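Side-chain contacts in exported protein (PDB 4I17), which is of unknown function but carries tetratricopeptide repeats, helical arrays that in other proteins commonly serve as scaffolds for binding protein partners: residues 140-143 against 144-147; 146-149 against 150-153. All blocks are in the same frame, centred on the assembly; numbering follows the deposited sequence.

Interaction 1. Residues 140-143 against 144-147; sequences YKHA and TDVT
The imidazole of H142 meets the carboxylate of D145 at its edge: ND1 lies 3.5 Å from OD2 in a weak hydrogen bond, with the oxygen near the ring plane. The two side chains run alongside each other and point the same way, but their flat groups are turned almost at right angles, 83° apart. The imidazole is also stacked with the ring of Y120, and its NE2 makes a weak hydrogen bond to E138. OD2 of D145 has its stronger partner in the hydroxyl of Y116, so the tyrosine probably does most to fix the carboxylate, the histidine adding a weak second bond. With CG anti to the carbonyl carbon (chi1 -57°), D145 folds back along the chain, leaving OD2 3.2 Å from the backbone O of H142. Two acceptors this close would repel, a cost that the imidazole and phenol donors probably offset. These contacts lie where helix 133-143 gives way to the short link to helix 149-174, one of the interhelical turns of an all-helical tetratricopeptide-repeat protein. The backbone bonds here mostly span three residues: T144 N to K141 O is 3.0 Å, and D145 N to H142 O is also 3.0 Å, whereas T144 N bonds only weakly to Y140 O. Threonine suits position 144 because its hydroxyl can serve the same carbonyl as its amide. OG1 sits between the backbone N and the carbonyl carbon (chi1 72°), and from there it donates in the carbonyl plane, on a lone pair, to K141 O at a short 2.5 Å. Its methyl CG2 lies 3.6 Å from Y140 O. On the buried side, CG2 of V146 lies 3.4 Å from A143 O; alanine and valine both pack on helix 110-129, A143 touching Y120 and L121, V146 touching E113 and Y116.

Interaction 2. Residues 146-149 against 150-153; sequences VTSK and KWKT. With SO4 (sulfate ion), chain D; SO4 (sulfate ion), chain B.
K152 reaches back over the start of its own helix to V146, and every carbon of its side chain passes near a carbonyl. CB and CG run beside S148 O, CG coming to 3.3 Å; CG lies between S148 O and V146 O, CD stands off from both, and CE comes to 3.1 Å from V146 O. A bend at the last torsion (chi4 -74°) then sets NZ 2.8 Å from V146 O, nearly along the C=O axis, with T144 as a second partner. Lysine fits here because its long aliphatic stem can lie against the turn while its charged tip binds carbonyl oxygens of the loop. Beside the stem, V146 CG2 packs obliquely on W151 CB at 3.6 Å, and the indole goes on to touch K114, A117 and I118 of helix 110-129.

S148 holds the other side of the turn. Its OG accepts from W151 N at 3.2 Å in an almost straight bond (171°), lies in plane at the indole edge near CD1, and donates to O1 of a sulfate at 2.9 Å. The amide of K149 binds O2 of that sulfate, which probably comes from the crystallisation liquor. One turn on, T153 N and OG1 grip K149 O from opposite faces of its plane, and this OG1 is also bonded to S210. The sulfate at K149 N is consistent with the attraction of a helix N-terminus for anions, and a serine N-cap whose OG accepts from the amide three residues on is a classic start of an alpha-helix.

Overall arrangement
Interactions 1 and 2 are the two ends of one turn, with centres 7 Å apart and V146 and T147 in common. Interaction 1 lies where helix 133-143 leads into the link, and interaction 2 begins helix 149-174. They are tied directly by K152, whose NZ lies 2.8 Å from T144 O in a probable hydrogen bond, so a side chain of the incoming helix holds the backbone that has just left the outgoing one. E113 of helix 110-129 is bonded to the stretch between them, through OG1 of T147 and the amide of S148. The sulfates lie on the side of interaction 2, and no active site is known to which the turn could be related.

Interaction 1. Residues 140-143 against 144-147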
# COMPACT_ATOMS: atom_id res chain seq x y z
N TYR A 140 2.34 -5.72 -8.10
CA TYR A 140 1.62 -6.80 -7.42
C TYR A 140 2.57 -7.64 -6.56
O TYR A 140 2.16 -8.06 -5.49
CB TYR A 140 0.89 -7.71 -8.39
CG TYR A 140 -0.22 -7.05 -9.19
CD1 TYR A 140 -1.19 -6.28 -8.56
CD2 TYR A 140 -0.38 -7.33 -10.55
CE1 TYR A 140 -2.28 -5.78 -9.26
CE2 TYR A 140 -1.46 -6.82 -11.27
CZ TYR A 140 -2.41 -6.04 -10.62
OH TYR A 140 -3.50 -5.56 -11.30
N LYS A 141 3.83 -7.84 -6.99
CA LYS A 141 4.81 -8.58 -6.16
C LYS A 141 5.07 -7.89 -4.84
O LYS A 141 5.17 -8.56 -3.80
CB LYS A 141 6.13 -8.77 -6.91
CG LYS A 141 6.00 -9.88 -7.94
CD LYS A 141 7.31 -10.64 -8.06
CE LYS A 141 7.15 -11.84 -8.96
NZ LYS A 141 7.79 -13.07 -8.43
N HIS A 142 5.12 -6.54 -4.85
CA HIS A 142 5.29 -5.79 -3.59
C HIS A 142 4.10 -6.00 -2.67
O HIS A 142 4.28 -6.07 -1.45
CB HIS A 142 5.47 -4.31 -3.86
CG HIS A 142 6.85 -3.93 -4.29
ND1 HIS A 142 7.91 -3.91 -3.39
CD2 HIS A 142 7.29 -3.48 -5.49
CE1 HIS A 142 8.96 -3.48 -4.07
NE2 HIS A 142 8.64 -3.22 -5.35
N ALA A 143 2.89 -6.14 -3.23
CA ALA A 143 1.71 -6.36 -2.36
C ALA A 143 1.78 -7.76 -1.71
O ALA A 143 1.05 -7.99 -0.76
CB ALA A 143 0.41 -6.20 -3.15
N THR A 144 2.64 -8.67 -2.19
CA THR A 144 2.79 -10.01 -1.57
C THR A 144 3.71 -9.93 -0.33
O THR A 144 3.81 -10.92 0.38
CB THR A 144 3.32 -11.09 -2.56
OG1 THR A 144 4.69 -10.87 -2.87
CG2 THR A 144 2.52 -11.19 -3.85
N ASP A 145 4.37 -8.75 -0.06
CA ASP A 145 5.28 -8.53 1.10
C ASP A 145 4.55 -8.46 2.45
O ASP A 145 5.20 -8.41 3.49
CB ASP A 145 6.10 -7.23 0.95
CG ASP A 145 6.97 -7.10 -0.29
OD1 ASP A 145 7.30 -8.14 -0.91
OD2 ASP A 145 7.35 -5.95 -0.63
N VAL A 146 3.23 -8.40 2.44
CA VAL A 146 2.43 -8.37 3.66
C VAL A 146 2.44 -9.79 4.28
O VAL A 146 2.63 -10.77 3.55
CB VAL A 146 0.99 -7.84 3.42
CG1 VAL A 146 0.99 -6.37 2.99
CG2 VAL A 146 0.24 -8.70 2.42
N THR A 147 2.25 -9.89 5.59
CA THR A 147 2.27 -11.19 6.26
C THR A 147 0.91 -11.87 6.17
O THR A 147 0.84 -13.09 6.29
CB THR A 147 2.70 -11.05 7.74
OG1 THR A 147 1.71 -10.33 8.45
CG2 THR A 147 4.04 -10.37 7.89

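Interaction 2. Residues 146-149 against 150-153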
# COMPACT_ATOMS: atom_id res chain seq x y z
N VAL A 146 3.23 -8.40 2.44
CA VAL A 146 2.43 -8.37 3.66
C VAL A 146 2.44 -9.79 4.28
O VAL A 146 2.63 -10.77 3.55
CB VAL A 146 0.99 -7.84 3.42
CG1 VAL A 146 0.99 -6.37 2.99
CG2 VAL A 146 0.24 -8.70 2.42
N THR A 147 2.25 -9.89 5.59
CA THR A 147 2.27 -11.19 6.26
C THR A 147 0.91 -11.87 6.17
O THR A 147 0.84 -13.09 6.29
CB THR A 147 2.70 -11.05 7.74
OG1 THR A 147 1.71 -10.33 8.45
CG2 THR A 147 4.04 -10.37 7.89
N SER A 148 -0.16 -11.09 5.95
CA SER A 148 -1.53 -11.58 5.85
C SER A 148 -1.68 -12.54 4.68
O SER A 148 -1.37 -12.15 3.55
CB SER A 148 -2.47 -10.39 5.64
OG SER A 148 -3.75 -10.83 5.22
N LYS A 149 -2.14 -13.79 4.94
CA LYS A 149 -2.36 -14.78 3.86
C LYS A 149 -3.49 -14.31 2.91
O LYS A 149 -3.43 -14.57 1.72
CB LYS A 149 -2.76 -16.13 4.48
CG LYS A 149 -1.62 -16.88 5.16
CD LYS A 149 -2.07 -18.23 5.76
CE LYS A 149 -2.51 -19.26 4.72
NZ LYS A 149 -3.13 -20.46 5.35
N LYS A 150 -4.51 -13.63 3.45
CA LYS A 150 -5.63 -13.13 2.64
C LYS A 150 -5.17 -12.09 1.63
O LYS A 150 -5.53 -12.17 0.45
CB LYS A 150 -6.74 -12.53 3.54
CG LYS A 150 -7.37 -13.52 4.53
CD LYS A 150 -8.09 -14.70 3.87
CE LYS A 150 -8.34 -15.85 4.82
NZ LYS A 150 -8.86 -17.04 4.11
N TRP A 151 -4.37 -11.12 2.07
CA TRP A 151 -3.89 -10.07 1.18
C TRP A 151 -2.88 -10.61 0.22
O TRP A 151 -2.82 -10.16 -0.92
CB TRP A 151 -3.32 -8.92 1.99
CG TRP A 151 -4.43 -8.12 2.61
CD1 TRP A 151 -5.04 -8.36 3.81
CD2 TRP A 151 -5.16 -7.05 1.99
NE1 TRP A 151 -6.08 -7.47 3.99
CE2 TRP A 151 -6.16 -6.64 2.90
CE3 TRP A 151 -5.08 -6.42 0.74
CZ2 TRP A 151 -7.06 -5.62 2.61
CZ3 TRP A 151 -5.92 -5.34 0.49
CH2 TRP A 151 -6.91 -4.97 1.41
N LYS A 152 -2.09 -11.60 0.66
CA LYS A 152 -1.14 -12.25 -0.25
C LYS A 152 -1.91 -12.94 -1.35
O LYS A 152 -1.50 -12.91 -2.51
CB LYS A 152 -0.29 -13.28 0.50
CG LYS A 152 0.93 -12.75 1.22
CD LYS A 152 1.82 -13.97 1.54
CE LYS A 152 2.79 -13.77 2.68
NZ LYS A 152 3.93 -12.90 2.29
N THR A 153 -3.01 -13.61 -0.97
CA THR A 153 -3.83 -14.34 -1.95
C THR A 153 -4.32 -13.40 -3.03
O THR A 153 -4.28 -13.77 -4.18
CB THR A 153 -5.03 -14.99 -1.26
OG1 THR A 153 -4.55 -15.94 -0.32
CG2 THR A 153 -5.99 -15.66 -2.25
S SO4 D . -4.82 -13.93 7.59
O1 SO4 D . -5.04 -12.55 7.14
O2 SO4 D . -3.39 -14.31 7.48
O3 SO4 D . -5.25 -14.03 8.98
O4 SO4 D . -5.61 -14.85 6.78
S SO4 B . -11.90 -14.55 2.33
O1 SO4 B . -11.18 -13.68 1.41
O2 SO4 B . -12.13 -13.84 3.58
O3 SO4 B . -13.18 -14.95 1.75
O4 SO4 B . -11.08 -15.73 2.57